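PDB 1G3Q: CELL division inhibitor from Pyrococcus furiosus, which binds ADP with magnesium in a P-loop nucleotide site and probably hydrolyses ATP, as a MinD-family ATPase linked to the control of cell division. Local coordinates for residues A137-N142 / L163-F168; S24-D29 / P212-K217; L35-D40 / Y82-A87; N171-S176 / L194-E199; S47-V52 / E205-G210. All blocks are in the same frame, centred on the assembly; numbering follows the deposited sequence.

Contact 1. Residues A137-N142 / L163-F168; sequences ALLVTN and LAILGF
Ala137 and Leu139 pair with Ile165 and Phe168 as neighbouring parallel strands, the two ends of a beta-alpha-beta crossover that runs through helix 145-160 in the sheet of this P-loop NTPase. Three backbone bonds hold them: Ala137 N to Ala164 O, Leu166 N to Ala137 O, and Leu139 N to Gly167 O (3.0 Å). The packing is tight on the face that carries Ala137, Leu139, Ile165 and Phe168. There Ala137 CB lies 3.9 Å from Ile165 CD1, the Leu139 side chain slants across that of Ile165, with Leu139 CG nearest Ile165 CG2, and Leu139 CB meets Phe168 CB at 3.6 Å. At the beginning of 163-168 the contact is looser: Ala164 is exposed and gives mainly its carbonyl, while Leu163 CD2 stands 4.3 Å from Ala137 CB. Phe168 has its CG between the backbone N and the carbonyl carbon (chi1 78°), which leads the ring away from Leu139 and toward Thr141, whose CG2 approaches the ring obliquely, 3.7 Å from Phe168 CD1.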
# COMPACT_ATOMS: atom_id res chain seq x y z
N ALA A 137 7.41 -0.55 -7.38
CA ALA A 137 6.83 -1.54 -6.49
C ALA A 137 7.59 -1.64 -5.17
O ALA A 137 8.82 -1.70 -5.14
CB ALA A 137 6.80 -2.91 -7.18
N LEU A 138 6.83 -1.65 -4.08
CA LEU A 138 7.41 -1.79 -2.76
C LEU A 138 6.90 -3.13 -2.25
O LEU A 138 5.72 -3.28 -1.96
CB LEU A 138 6.93 -0.67 -1.83
CG LEU A 138 7.44 -0.75 -0.38
CD1 LEU A 138 8.96 -0.65 -0.37
CD2 LEU A 138 6.83 0.38 0.45
N LEU A 139 7.80 -4.10 -2.15
CA LEU A 139 7.42 -5.43 -1.70
C LEU A 139 7.21 -5.47 -0.20
O LEU A 139 8.02 -4.95 0.57
CB LEU A 139 8.50 -6.45 -2.09
CG LEU A 139 9.06 -6.39 -3.52
CD1 LEU A 139 10.02 -7.56 -3.73
CD2 LEU A 139 7.93 -6.44 -4.53
N VAL A 140 6.10 -6.07 0.22
CA VAL A 140 5.79 -6.20 1.64
C VAL A 140 5.76 -7.68 1.97
O VAL A 140 5.07 -8.45 1.32
CB VAL A 140 4.42 -5.57 1.99
CG1 VAL A 140 4.12 -5.78 3.46
CG2 VAL A 140 4.42 -4.09 1.65
N THR A 141 6.53 -8.08 2.99
CA THR A 141 6.59 -9.48 3.37
C THR A 141 6.80 -9.65 4.87
O THR A 141 7.16 -8.70 5.57
CB THR A 141 7.76 -10.18 2.65
OG1 THR A 141 7.77 -11.57 2.99
CG2 THR A 141 9.09 -9.56 3.08
N ASN A 142 6.56 -10.86 5.35
CA ASN A 142 6.76 -11.18 6.75
C ASN A 142 8.02 -12.05 6.82
O ASN A 142 8.50 -12.52 5.79
CB ASN A 142 5.55 -11.91 7.32
CG ASN A 142 4.29 -11.07 7.28
OD1 ASN A 142 4.34 -9.85 7.44
ND2 ASN A 142 3.15 -11.71 7.07
N LEU A 163 8.08 -2.61 -14.09
CA LEU A 163 8.10 -1.79 -12.88
C LEU A 163 9.46 -1.76 -12.19
O LEU A 163 10.17 -2.76 -12.14
CB LEU A 163 7.06 -2.29 -11.87
CG LEU A 163 5.57 -2.13 -12.18
CD1 LEU A 163 5.14 -3.14 -13.23
CD2 LEU A 163 4.77 -2.33 -10.89
N ALA A 164 9.80 -0.60 -11.64
CA ALA A 164 11.04 -0.42 -10.91
C ALA A 164 10.81 -0.94 -9.50
O ALA A 164 9.94 -0.44 -8.78
CB ALA A 164 11.42 1.06 -10.87
N ILE A 165 11.57 -1.96 -9.10
CA ILE A 165 11.42 -2.53 -7.78
C ILE A 165 12.29 -1.77 -6.79
O ILE A 165 13.51 -1.91 -6.77
CB ILE A 165 11.83 -4.02 -7.76
CG1 ILE A 165 11.23 -4.74 -8.97
CG2 ILE A 165 11.37 -4.67 -6.46
CD1 ILE A 165 9.72 -4.65 -9.08
N LEU A 166 11.63 -0.95 -5.96
CA LEU A 166 12.31 -0.13 -4.97
C LEU A 166 13.04 -0.96 -3.92
O LEU A 166 14.12 -0.59 -3.46
CB LEU A 166 11.30 0.78 -4.27
CG LEU A 166 10.53 1.77 -5.15
CD1 LEU A 166 9.51 2.51 -4.30
CD2 LEU A 166 11.50 2.74 -5.79
N GLY A 167 12.42 -2.07 -3.53
CA GLY A 167 13.00 -2.93 -2.52
C GLY A 167 11.87 -3.54 -1.71
O GLY A 167 10.74 -3.60 -2.20
N PHE A 168 12.15 -3.99 -0.50
CA PHE A 168 11.11 -4.60 0.31
C PHE A 168 11.09 -4.14 1.77
O PHE A 168 12.06 -3.57 2.28
CB PHE A 168 11.22 -6.13 0.26
CG PHE A 168 12.31 -6.71 1.12
CD1 PHE A 168 12.01 -7.33 2.33
CD2 PHE A 168 13.65 -6.65 0.72
CE1 PHE A 168 13.00 -7.90 3.12
CE2 PHE A 168 14.66 -7.21 1.51
CZ PHE A 168 14.33 -7.84 2.71

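Contact 2. Residues S24-D29 / P212-K217; sequences SVALGD and PAVKYK
The backbones of Val25-Ala26 and Val214 stay well apart, the nearest CA atoms, those of Ala26 and Val214, being 6.6 Å from each other, so side chains alone bridge the last turns of helix 16-29 and the short helix 213-216. Val25 does most of the work, and its two methyls part company. CG1, anti to the backbone N (chi1 -180°), goes to Val214 CG1 and Lys215 CB; Val25 CG2 is 3.8 Å from Pro212 CG, and these two side chains cross at about a right angle. Val25 and Val214 slide past each other in opposite directions, with Val25 CB 3.7 Å from Val214 CG1. The other branch of Val214, CG2, reaches Ala26 CB at 4.1 Å.

Helix 16-29 is the one that follows the P-loop, and here its later turns meet a one-turn helix from the far end of the chain. Pro212 is the N-cap of that helix: its carbonyl O takes N-H groups from Lys215 and Tyr216, which come from opposite faces of the carbonyl plane. Ala230 and Val227 of helix 221-235 pack against Ala26 and Val214 respectively. Toward solvent, Lys215 joins only through its root, its CB 4.1 Å from Val25 CG1; the chain beyond runs out extended, leaving Lys215 NZ 6.6 Å from Asp29 OD1, opposite charges without contact.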
# COMPACT_ATOMS: atom_id res chain seq x y z
N SER A 24 1.61 6.71 3.66
CA SER A 24 0.89 7.87 3.13
C SER A 24 0.94 9.04 4.11
O SER A 24 1.26 10.17 3.74
CB SER A 24 -0.58 7.52 2.87
OG SER A 24 -0.72 6.64 1.77
N VAL A 25 0.60 8.76 5.37
CA VAL A 25 0.59 9.79 6.40
C VAL A 25 1.99 10.31 6.68
O VAL A 25 2.18 11.52 6.86
CB VAL A 25 -0.05 9.26 7.71
CG1 VAL A 25 -0.05 10.36 8.77
CG2 VAL A 25 -1.49 8.80 7.44
N ALA A 26 2.98 9.42 6.72
CA ALA A 26 4.36 9.82 6.97
C ALA A 26 4.82 10.77 5.86
O ALA A 26 5.39 11.83 6.14
CB ALA A 26 5.27 8.60 7.03
N LEU A 27 4.58 10.40 4.61
CA LEU A 27 4.98 11.24 3.48
C LEU A 27 4.20 12.56 3.48
O LEU A 27 4.75 13.63 3.19
CB LEU A 27 4.76 10.50 2.16
CG LEU A 27 5.72 9.35 1.83
CD1 LEU A 27 5.21 8.59 0.62
CD2 LEU A 27 7.13 9.90 1.57
N GLY A 28 2.91 12.48 3.79
CA GLY A 28 2.10 13.67 3.83
C GLY A 28 2.61 14.63 4.88
O GLY A 28 2.60 15.85 4.71
N ASP A 29 3.09 14.07 5.99
CA ASP A 29 3.61 14.87 7.09
C ASP A 29 4.93 15.53 6.71
O ASP A 29 5.34 16.50 7.34
CB ASP A 29 3.78 14.00 8.33
CG ASP A 29 3.96 14.81 9.60
OD1 ASP A 29 3.26 15.84 9.75
OD2 ASP A 29 4.79 14.42 10.45
N PRO A 212 -3.58 5.90 11.46
CA PRO A 212 -2.31 5.17 11.39
C PRO A 212 -1.39 5.47 12.56
O PRO A 212 -1.22 6.62 12.96
CB PRO A 212 -1.74 5.63 10.05
CG PRO A 212 -2.98 5.81 9.21
CD PRO A 212 -3.90 6.54 10.18
N ALA A 213 -0.79 4.41 13.10
CA ALA A 213 0.11 4.53 14.24
C ALA A 213 1.17 5.61 14.08
O ALA A 213 1.57 6.25 15.06
CB ALA A 213 0.76 3.19 14.53
N VAL A 214 1.64 5.82 12.86
CA VAL A 214 2.68 6.81 12.63
C VAL A 214 2.26 8.16 13.21
O VAL A 214 3.11 8.92 13.68
CB VAL A 214 3.03 6.96 11.12
CG1 VAL A 214 1.87 7.56 10.36
CG2 VAL A 214 4.28 7.81 10.95
N LYS A 215 0.96 8.45 13.21
CA LYS A 215 0.48 9.70 13.77
C LYS A 215 -0.21 9.52 15.12
O LYS A 215 -0.00 10.31 16.03
CB LYS A 215 -0.48 10.41 12.80
CG LYS A 215 -0.77 11.85 13.22
CD LYS A 215 -1.68 12.56 12.22
CE LYS A 215 -1.93 13.99 12.66
NZ LYS A 215 -2.88 14.70 11.76
N TYR A 216 -1.02 8.47 15.24
CA TYR A 216 -1.76 8.21 16.47
C TYR A 216 -0.83 8.00 17.67
O TYR A 216 -1.04 8.58 18.73
CB TYR A 216 -2.67 6.98 16.27
CG TYR A 216 -3.70 6.75 17.36
CD1 TYR A 216 -4.49 7.80 17.84
CD2 TYR A 216 -3.91 5.48 17.88
CE1 TYR A 216 -5.48 7.57 18.82
CE2 TYR A 216 -4.89 5.24 18.84
CZ TYR A 216 -5.67 6.28 19.31
OH TYR A 216 -6.61 6.04 20.28
N LYS A 217 0.20 7.18 17.51
CA LYS A 217 1.17 6.93 18.59
C LYS A 217 2.56 7.14 18.00
O LYS A 217 3.31 6.19 17.74
CB LYS A 217 0.99 5.50 19.12
CG LYS A 217 -0.44 5.24 19.62
CD LYS A 217 -0.61 3.86 20.26
CE LYS A 217 0.19 3.74 21.54
NZ LYS A 217 -0.18 2.51 22.30

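Contact 3. Residues L35-D40 / Y82-A87; sequences LAVDGD and YVLPGA
Ala36 bonds on both sides of Val83, as in any parallel ladder, and so joins strand 34-38 to strand 81-84 in the sheet of the P-loop NTPase fold. Ala36 N gives its hydrogen to Tyr82 O at 2.8 Å, Ala36 O takes one from Leu84 N, and Asp38 N closes the ladder on Leu84 O; all three are nearly straight. On one face Val37 and Leu84 lie side by side, pointing the same way, with Leu84 CD2 set against both methyls of Val37, the nearer being CG1 at 4.0 Å. Leu35 CD1 comes over the Tyr82-Val83 peptide, 3.8 Å from Tyr82 C, and touches Tyr82 CB.

Asp38, where the strand ends, is worth following outward. Its CB packs 3.8 Å from both Leu84 O and Gly86 N. CG stands anti to the backbone N (chi1 -168°), which carries the carboxylate past the end of the ladder. There OD1 accepts from Asp40 N at 3.0 Å, met nearly along its C-O axis, and closes an Asx turn. Asp40 has been seen as a magnesium ligand in this protein, though the ion of that site is not bound to this chain here; the turn probably steadies the backbone leading into it. Asp38 OD2 has a weak bond from Leu46 N and takes a hydrogen from a water, which in turn accepts from Gly86 N at 3.0 Å.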
# COMPACT_ATOMS: atom_id res chain seq x y z
N LEU A 35 -1.84 10.38 -2.60
CA LEU A 35 -3.14 9.80 -2.92
C LEU A 35 -3.02 8.32 -2.56
O LEU A 35 -2.23 7.59 -3.17
CB LEU A 35 -3.50 9.92 -4.40
CG LEU A 35 -4.82 9.19 -4.72
CD1 LEU A 35 -5.98 9.87 -3.99
CD2 LEU A 35 -5.07 9.17 -6.22
N ALA A 36 -3.77 7.89 -1.56
CA ALA A 36 -3.76 6.49 -1.14
C ALA A 36 -4.89 5.82 -1.92
O ALA A 36 -6.05 6.19 -1.77
CB ALA A 36 -4.00 6.38 0.36
N VAL A 37 -4.55 4.84 -2.75
CA VAL A 37 -5.53 4.15 -3.57
C VAL A 37 -5.84 2.74 -3.07
O VAL A 37 -4.93 1.94 -2.85
CB VAL A 37 -5.04 4.06 -5.03
CG1 VAL A 37 -6.06 3.33 -5.89
CG2 VAL A 37 -4.78 5.46 -5.59
N ASP A 38 -7.12 2.44 -2.89
CA ASP A 38 -7.51 1.11 -2.44
C ASP A 38 -7.75 0.23 -3.65
O ASP A 38 -8.87 0.17 -4.18
CB ASP A 38 -8.78 1.15 -1.59
CG ASP A 38 -9.03 -0.16 -0.87
OD1 ASP A 38 -8.44 -1.18 -1.29
OD2 ASP A 38 -9.81 -0.18 0.10
N GLY A 39 -6.71 -0.46 -4.10
CA GLY A 39 -6.84 -1.34 -5.24
C GLY A 39 -7.22 -2.76 -4.86
O GLY A 39 -7.20 -3.66 -5.70
N ASP A 40 -7.56 -2.97 -3.59
CA ASP A 40 -7.96 -4.29 -3.13
C ASP A 40 -9.48 -4.36 -3.29
O ASP A 40 -10.24 -4.24 -2.32
CB ASP A 40 -7.58 -4.50 -1.66
CG ASP A 40 -7.39 -5.97 -1.33
OD1 ASP A 40 -8.13 -6.79 -1.91
OD2 ASP A 40 -6.53 -6.30 -0.48
N TYR A 82 -4.83 12.28 0.57
CA TYR A 82 -6.15 12.09 0.00
C TYR A 82 -6.35 10.60 -0.24
O TYR A 82 -5.38 9.84 -0.27
CB TYR A 82 -6.26 12.88 -1.30
CG TYR A 82 -5.98 14.35 -1.10
CD1 TYR A 82 -4.67 14.81 -0.99
CD2 TYR A 82 -7.02 15.26 -0.94
CE1 TYR A 82 -4.40 16.16 -0.73
CE2 TYR A 82 -6.76 16.61 -0.68
CZ TYR A 82 -5.45 17.04 -0.58
OH TYR A 82 -5.20 18.36 -0.30
N VAL A 83 -7.60 10.19 -0.40
CA VAL A 83 -7.87 8.78 -0.62
C VAL A 83 -8.86 8.53 -1.75
O VAL A 83 -9.77 9.33 -1.99
CB VAL A 83 -8.38 8.11 0.69
CG1 VAL A 83 -9.66 8.78 1.15
CG2 VAL A 83 -8.59 6.60 0.49
N LEU A 84 -8.62 7.44 -2.47
CA LEU A 84 -9.47 6.97 -3.56
C LEU A 84 -9.94 5.66 -2.94
O LEU A 84 -9.29 4.62 -3.09
CB LEU A 84 -8.64 6.72 -4.82
CG LEU A 84 -9.33 6.08 -6.04
CD1 LEU A 84 -10.66 6.74 -6.28
CD2 LEU A 84 -8.43 6.20 -7.27
N PRO A 85 -11.06 5.69 -2.22
CA PRO A 85 -11.66 4.55 -1.53
C PRO A 85 -12.32 3.47 -2.37
O PRO A 85 -12.72 3.71 -3.50
CB PRO A 85 -12.65 5.21 -0.58
CG PRO A 85 -13.21 6.30 -1.46
CD PRO A 85 -11.96 6.87 -2.13
N GLY A 86 -12.43 2.28 -1.79
CA GLY A 86 -13.08 1.18 -2.47
C GLY A 86 -14.39 0.89 -1.77
O GLY A 86 -14.53 1.16 -0.57
N ALA A 87 -15.37 0.37 -2.50
CA ALA A 87 -16.66 0.03 -1.91
C ALA A 87 -16.51 -1.33 -1.25
O ALA A 87 -15.63 -2.10 -1.62
CB ALA A 87 -17.74 -0.01 -2.99
O HOH W 1 -11.26 1.73 0.94

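Contact 4. Residues N171-S176 / L194-E199. With ADP (adenosine-5'-diphosphate), chain C.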
# COMPACT_ATOMS: atom_id res chain seq x y z
N ASN A 171 7.95 -6.66 7.43
CA ASN A 171 6.96 -6.31 8.44
C ASN A 171 6.69 -7.40 9.46
O ASN A 171 6.93 -8.59 9.22
CB ASN A 171 5.66 -5.90 7.74
CG ASN A 171 4.62 -5.36 8.70
OD1 ASN A 171 4.95 -4.61 9.63
ND2 ASN A 171 3.37 -5.73 8.49
N ARG A 172 6.18 -6.98 10.62
CA ARG A 172 5.84 -7.87 11.71
C ARG A 172 7.04 -8.65 12.24
O ARG A 172 6.92 -9.82 12.63
CB ARG A 172 4.73 -8.82 11.26
CG ARG A 172 3.66 -8.11 10.44
CD ARG A 172 2.34 -8.83 10.45
NE ARG A 172 1.74 -8.88 11.78
CZ ARG A 172 0.51 -9.31 12.03
NH1 ARG A 172 -0.26 -9.72 11.03
NH2 ARG A 172 0.05 -9.33 13.27
N TYR A 173 8.20 -8.00 12.26
CA TYR A 173 9.40 -8.65 12.75
C TYR A 173 9.42 -8.67 14.28
O TYR A 173 9.19 -7.65 14.92
CB TYR A 173 10.65 -7.93 12.24
CG TYR A 173 11.94 -8.60 12.68
CD1 TYR A 173 12.29 -9.86 12.20
CD2 TYR A 173 12.78 -7.99 13.60
CE1 TYR A 173 13.45 -10.50 12.63
CE2 TYR A 173 13.94 -8.62 14.05
CZ TYR A 173 14.27 -9.88 13.56
OH TYR A 173 15.42 -10.50 13.99
N GLY A 174 9.69 -9.84 14.85
CA GLY A 174 9.73 -9.96 16.30
C GLY A 174 8.48 -10.63 16.82
O GLY A 174 8.32 -10.82 18.03
N ARG A 175 7.59 -10.99 15.90
CA ARG A 175 6.33 -11.65 16.25
C ARG A 175 6.59 -13.07 16.75
O ARG A 175 5.82 -13.59 17.55
CB ARG A 175 5.42 -11.69 15.03
CG ARG A 175 4.00 -12.15 15.31
CD ARG A 175 3.20 -12.24 14.02
NE ARG A 175 1.77 -12.44 14.27
CZ ARG A 175 0.87 -12.65 13.31
NH1 ARG A 175 -0.41 -12.82 13.63
NH2 ARG A 175 1.24 -12.68 12.04
N SER A 176 7.67 -13.68 16.28
CA SER A 176 8.03 -15.04 16.68
C SER A 176 9.54 -15.25 16.71
O SER A 176 10.28 -14.64 15.94
CB SER A 176 7.40 -16.04 15.71
OG SER A 176 7.82 -17.36 16.01
N LEU A 194 14.44 -1.99 2.60
CA LEU A 194 14.20 -0.58 2.84
C LEU A 194 13.78 -0.24 4.27
O LEU A 194 13.98 0.88 4.73
CB LEU A 194 13.14 -0.05 1.87
CG LEU A 194 13.49 -0.26 0.39
CD1 LEU A 194 12.43 0.40 -0.47
CD2 LEU A 194 14.86 0.34 0.09
N ALA A 195 13.20 -1.21 4.97
CA ALA A 195 12.78 -0.97 6.34
C ALA A 195 12.28 -2.21 7.04
O ALA A 195 11.71 -3.12 6.42
CB ALA A 195 11.69 0.10 6.37
N VAL A 196 12.51 -2.25 8.34
CA VAL A 196 12.05 -3.35 9.17
C VAL A 196 10.98 -2.74 10.06
O VAL A 196 11.26 -1.82 10.84
CB VAL A 196 13.18 -3.91 10.07
CG1 VAL A 196 12.64 -5.03 10.94
CG2 VAL A 196 14.33 -4.43 9.21
N ILE A 197 9.75 -3.21 9.91
CA ILE A 197 8.65 -2.71 10.73
C ILE A 197 8.42 -3.80 11.78
O ILE A 197 8.03 -4.92 11.46
CB ILE A 197 7.35 -2.53 9.90
CG1 ILE A 197 7.62 -1.65 8.68
CG2 ILE A 197 6.27 -1.89 10.78
CD1 ILE A 197 8.08 -0.23 9.00
N PRO A 198 8.68 -3.48 13.05
CA PRO A 198 8.50 -4.47 14.10
C PRO A 198 7.04 -4.81 14.40
O PRO A 198 6.14 -4.03 14.08
CB PRO A 198 9.18 -3.82 15.30
CG PRO A 198 8.85 -2.36 15.09
CD PRO A 198 9.12 -2.18 13.61
N GLU A 199 6.83 -5.99 14.97
CA GLU A 199 5.50 -6.41 15.38
C GLU A 199 5.26 -5.42 16.51
O GLU A 199 6.06 -5.33 17.44
CB GLU A 199 5.53 -7.84 15.92
CG GLU A 199 4.18 -8.41 16.36
CD GLU A 199 3.17 -8.45 15.24
OE1 GLU A 199 3.58 -8.51 14.06
OE2 GLU A 199 1.95 -8.44 15.53
PB ADP C . -2.95 -6.93 4.32
O1B ADP C . -3.94 -7.97 4.13
O2B ADP C . -1.65 -7.36 3.81
O3B ADP C . -3.33 -5.43 3.71
PA ADP C . -3.09 -5.56 6.80
O1A ADP C . -4.48 -5.29 6.92
O2A ADP C . -2.30 -4.41 6.48
O3A ADP C . -2.77 -6.70 5.84
O5' ADP C . -2.65 -6.07 8.15
C5' ADP C . -3.25 -7.26 8.81
C4' ADP C . -3.44 -7.03 10.27
O4' ADP C . -2.18 -7.09 10.99
C3' ADP C . -4.02 -5.71 10.63
O3' ADP C . -5.05 -5.87 11.61
C2' ADP C . -2.91 -4.89 11.21
O2' ADP C . -3.28 -3.95 12.22
C1' ADP C . -1.96 -5.87 11.75
N9 ADP C . -0.53 -5.53 11.53
C8 ADP C . 0.21 -5.25 10.36
N7 ADP C . 1.47 -4.98 10.54
C5 ADP C . 1.62 -5.07 11.90
C6 ADP C . 2.74 -4.89 12.76
N6 ADP C . 3.93 -4.57 12.24
N1 ADP C . 2.56 -5.06 14.13
C2 ADP C . 1.33 -5.38 14.64
N3 ADP C . 0.21 -5.57 13.90
C4 ADP C . 0.42 -5.40 12.54
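The adenine end of the ADP site is built where strands 164-173 and 193-198, the two ends of a beta-alpha-beta unit, run out of the sheet. Asn171 reads the base with its amide: OD1 accepts from ADP N6 at 2.8 Å, and ND2 donates to ADP N7 at 2.9 Å while also bonded to Thr14 O of the P-loop. ADP N6 gives its second hydrogen to Pro198 O, so this amino group is gripped by both strands. Ile197 CB and CG2 flank Asn171 OD1, each 3.2 Å away.

The backbones are tied by Tyr173 N to Ile197 O and by Glu199 N to Tyr173 O, the latter donor standing well above the carbonyl plane. A type II turn from Arg172 to Arg175 then brings both arginines alongside Glu199. Arg172 and Glu199 lie side by side in a two-nitrogen, side-on salt bridge, their planes 21° apart; NE meets Glu199 OE1 at 3.0 Å and NH2 meets Glu199 OE2, each on a syn lone pair. The bend in Arg172 (chi3 65°) lays its guanidinium over the nucleotide, ADP C4 above one face toward the rim and O4' on the same side. Over the opposite face lies the guanidinium of Arg175, two like charges that the carboxylate probably offsets. Glu199 OE2 lies over the face of the base, 3.2 Å from ADP C2.

Contact 5. Residues S47-V52 / E205-G210; sequences SLVLGV and EGTLEG. With ADP (adenosine-5'-diphosphate), chain C.
Thr207 OG1 is gripped twice, by the ribose hydroxyl ADP O2' at 2.7 Å and by the carbonyl O of Ile203 one helical turn back. With OG1 beside the backbone N (chi1 -64°), CG2 is left anti to it and faces the other segment, meeting Val49 CG2 obliquely at 4.1 Å. A water joins the two backbones, donating to Val49 O at 2.7 Å and more weakly to Gly206 O. Both helices end here in Schellman motifs, with Gly51 and Gly210 as the C-prime residues at positive phi. The two ends pack closely, Gly210 C lying 3.3 Å from Val49 O and Gly210 CA 3.7 Å from Leu48 O. Beside them, Ser47 OG bonds to Val52 O at 2.6 Å, on a lone pair in the carbonyl plane, tying the exit of its own helix. The pair sits against helix 16-29, where Val49 touches Thr17 and Ala21 and Thr207 touches Thr18, while helix 213-216 starts after two residues more.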
# COMPACT_ATOMS: atom_id res chain seq x y z
N SER A 47 -9.68 2.98 3.02
CA SER A 47 -10.43 4.17 3.42
C SER A 47 -10.77 4.15 4.92
O SER A 47 -10.62 5.16 5.61
CB SER A 47 -11.71 4.29 2.60
OG SER A 47 -12.27 5.59 2.71
N LEU A 48 -11.21 3.00 5.41
CA LEU A 48 -11.58 2.86 6.81
C LEU A 48 -10.36 3.08 7.72
O LEU A 48 -10.44 3.74 8.75
CB LEU A 48 -12.16 1.46 7.05
CG LEU A 48 -13.36 1.36 8.01
CD1 LEU A 48 -13.01 2.02 9.33
CD2 LEU A 48 -14.58 2.03 7.38
N VAL A 49 -9.24 2.50 7.32
CA VAL A 49 -8.00 2.63 8.08
C VAL A 49 -7.51 4.08 8.09
O VAL A 49 -6.77 4.49 8.99
CB VAL A 49 -6.93 1.68 7.48
CG1 VAL A 49 -5.54 2.06 7.96
CG2 VAL A 49 -7.24 0.25 7.91
N LEU A 50 -7.95 4.87 7.12
CA LEU A 50 -7.56 6.28 7.06
C LEU A 50 -8.63 7.19 7.66
O LEU A 50 -8.54 8.41 7.60
CB LEU A 50 -7.25 6.70 5.63
CG LEU A 50 -5.91 6.16 5.08
CD1 LEU A 50 -5.77 6.50 3.61
CD2 LEU A 50 -4.76 6.77 5.88
N GLY A 51 -9.67 6.58 8.24
CA GLY A 51 -10.72 7.37 8.87
C GLY A 51 -11.79 7.97 7.98
O GLY A 51 -12.56 8.82 8.44
N VAL A 52 -11.85 7.56 6.72
CA VAL A 52 -12.87 8.06 5.80
C VAL A 52 -13.85 6.90 5.67
O VAL A 52 -13.68 6.00 4.85
CB VAL A 52 -12.26 8.39 4.43
CG1 VAL A 52 -13.34 8.90 3.49
CG2 VAL A 52 -11.17 9.44 4.60
N GLU A 205 -3.43 -1.04 17.01
CA GLU A 205 -4.30 -0.06 17.66
C GLU A 205 -4.68 1.03 16.66
O GLU A 205 -5.83 1.45 16.60
CB GLU A 205 -3.60 0.56 18.87
CG GLU A 205 -4.57 1.32 19.78
CD GLU A 205 -3.91 1.88 21.03
OE1 GLU A 205 -2.83 1.38 21.42
OE2 GLU A 205 -4.49 2.81 21.62
N GLY A 206 -3.70 1.49 15.88
CA GLY A 206 -3.97 2.51 14.89
C GLY A 206 -4.98 2.02 13.87
O GLY A 206 -5.91 2.73 13.49
N THR A 207 -4.79 0.78 13.43
CA THR A 207 -5.69 0.17 12.46
C THR A 207 -7.14 0.25 12.93
O THR A 207 -8.02 0.71 12.21
CB THR A 207 -5.33 -1.31 12.21
OG1 THR A 207 -4.03 -1.40 11.63
CG2 THR A 207 -6.35 -1.96 11.28
N LEU A 208 -7.38 -0.18 14.17
CA LEU A 208 -8.72 -0.18 14.74
C LEU A 208 -9.24 1.23 15.00
O LEU A 208 -10.45 1.48 14.93
CB LEU A 208 -8.73 -1.00 16.04
CG LEU A 208 -8.44 -2.50 15.87
CD1 LEU A 208 -8.43 -3.20 17.22
CD2 LEU A 208 -9.50 -3.12 14.96
N GLU A 209 -8.34 2.15 15.30
CA GLU A 209 -8.70 3.54 15.58
C GLU A 209 -9.05 4.33 14.32
O GLU A 209 -9.77 5.32 14.39
CB GLU A 209 -7.53 4.23 16.30
CG GLU A 209 -7.80 5.66 16.72
CD GLU A 209 -8.84 5.75 17.81
OE1 GLU A 209 -8.97 4.78 18.58
OE2 GLU A 209 -9.51 6.80 17.92
N GLY A 210 -8.54 3.90 13.18
CA GLY A 210 -8.81 4.65 11.96
C GLY A 210 -7.81 5.79 11.85
O GLY A 210 -8.04 6.77 11.14
PB ADP C . -2.95 -6.93 4.32
O1B ADP C . -3.94 -7.97 4.13
O2B ADP C . -1.65 -7.36 3.81
O3B ADP C . -3.33 -5.43 3.71
PA ADP C . -3.09 -5.56 6.80
O1A ADP C . -4.48 -5.29 6.92
O2A ADP C . -2.30 -4.41 6.48
O3A ADP C . -2.77 -6.70 5.84
O5' ADP C . -2.65 -6.07 8.15
C5' ADP C . -3.25 -7.26 8.81
C4' ADP C . -3.44 -7.03 10.27
O4' ADP C . -2.18 -7.09 10.99
C3' ADP C . -4.02 -5.71 10.63
O3' ADP C . -5.05 -5.87 11.61
C2' ADP C . -2.91 -4.89 11.21
O2' ADP C . -3.28 -3.95 12.22
C1' ADP C . -1.96 -5.87 11.75
N9 ADP C . -0.53 -5.53 11.53
C8 ADP C . 0.21 -5.25 10.36
N7 ADP C . 1.47 -4.98 10.54
C5 ADP C . 1.62 -5.07 11.90
C6 ADP C . 2.74 -4.89 12.76
N6 ADP C . 3.93 -4.57 12.24
N1 ADP C . 2.56 -5.06 14.13
C2 ADP C . 1.33 -5.38 14.64
N3 ADP C . 0.21 -5.57 13.90
C4 ADP C . 0.42 -5.40 12.54
O HOH W 2 -5.19 3.28 10.82

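Contacts 4 and 5 both touch the ADP, at adenine and ribose, though their centres are 20 Å apart and they do not meet directly. Contact 1 shares strand 164-173 with contact 4 and hands over to it through Thr141 O and Asn171 N, 2.9 Å apart. Contact 3 sits in the same sheet across the chain's centre, 25 Å from contact 4 between centres, and its Asp38 side chain is about 6 Å from the magnesium ion. Contacts 2 and 5 are neighbours, joined by the salt bridge from Lys217 NZ to Glu205 OE1 (3.0 Å). Contact 5 also packs on contact 3, where Leu50 CD1 is 3.7 Å from Ala36 CB.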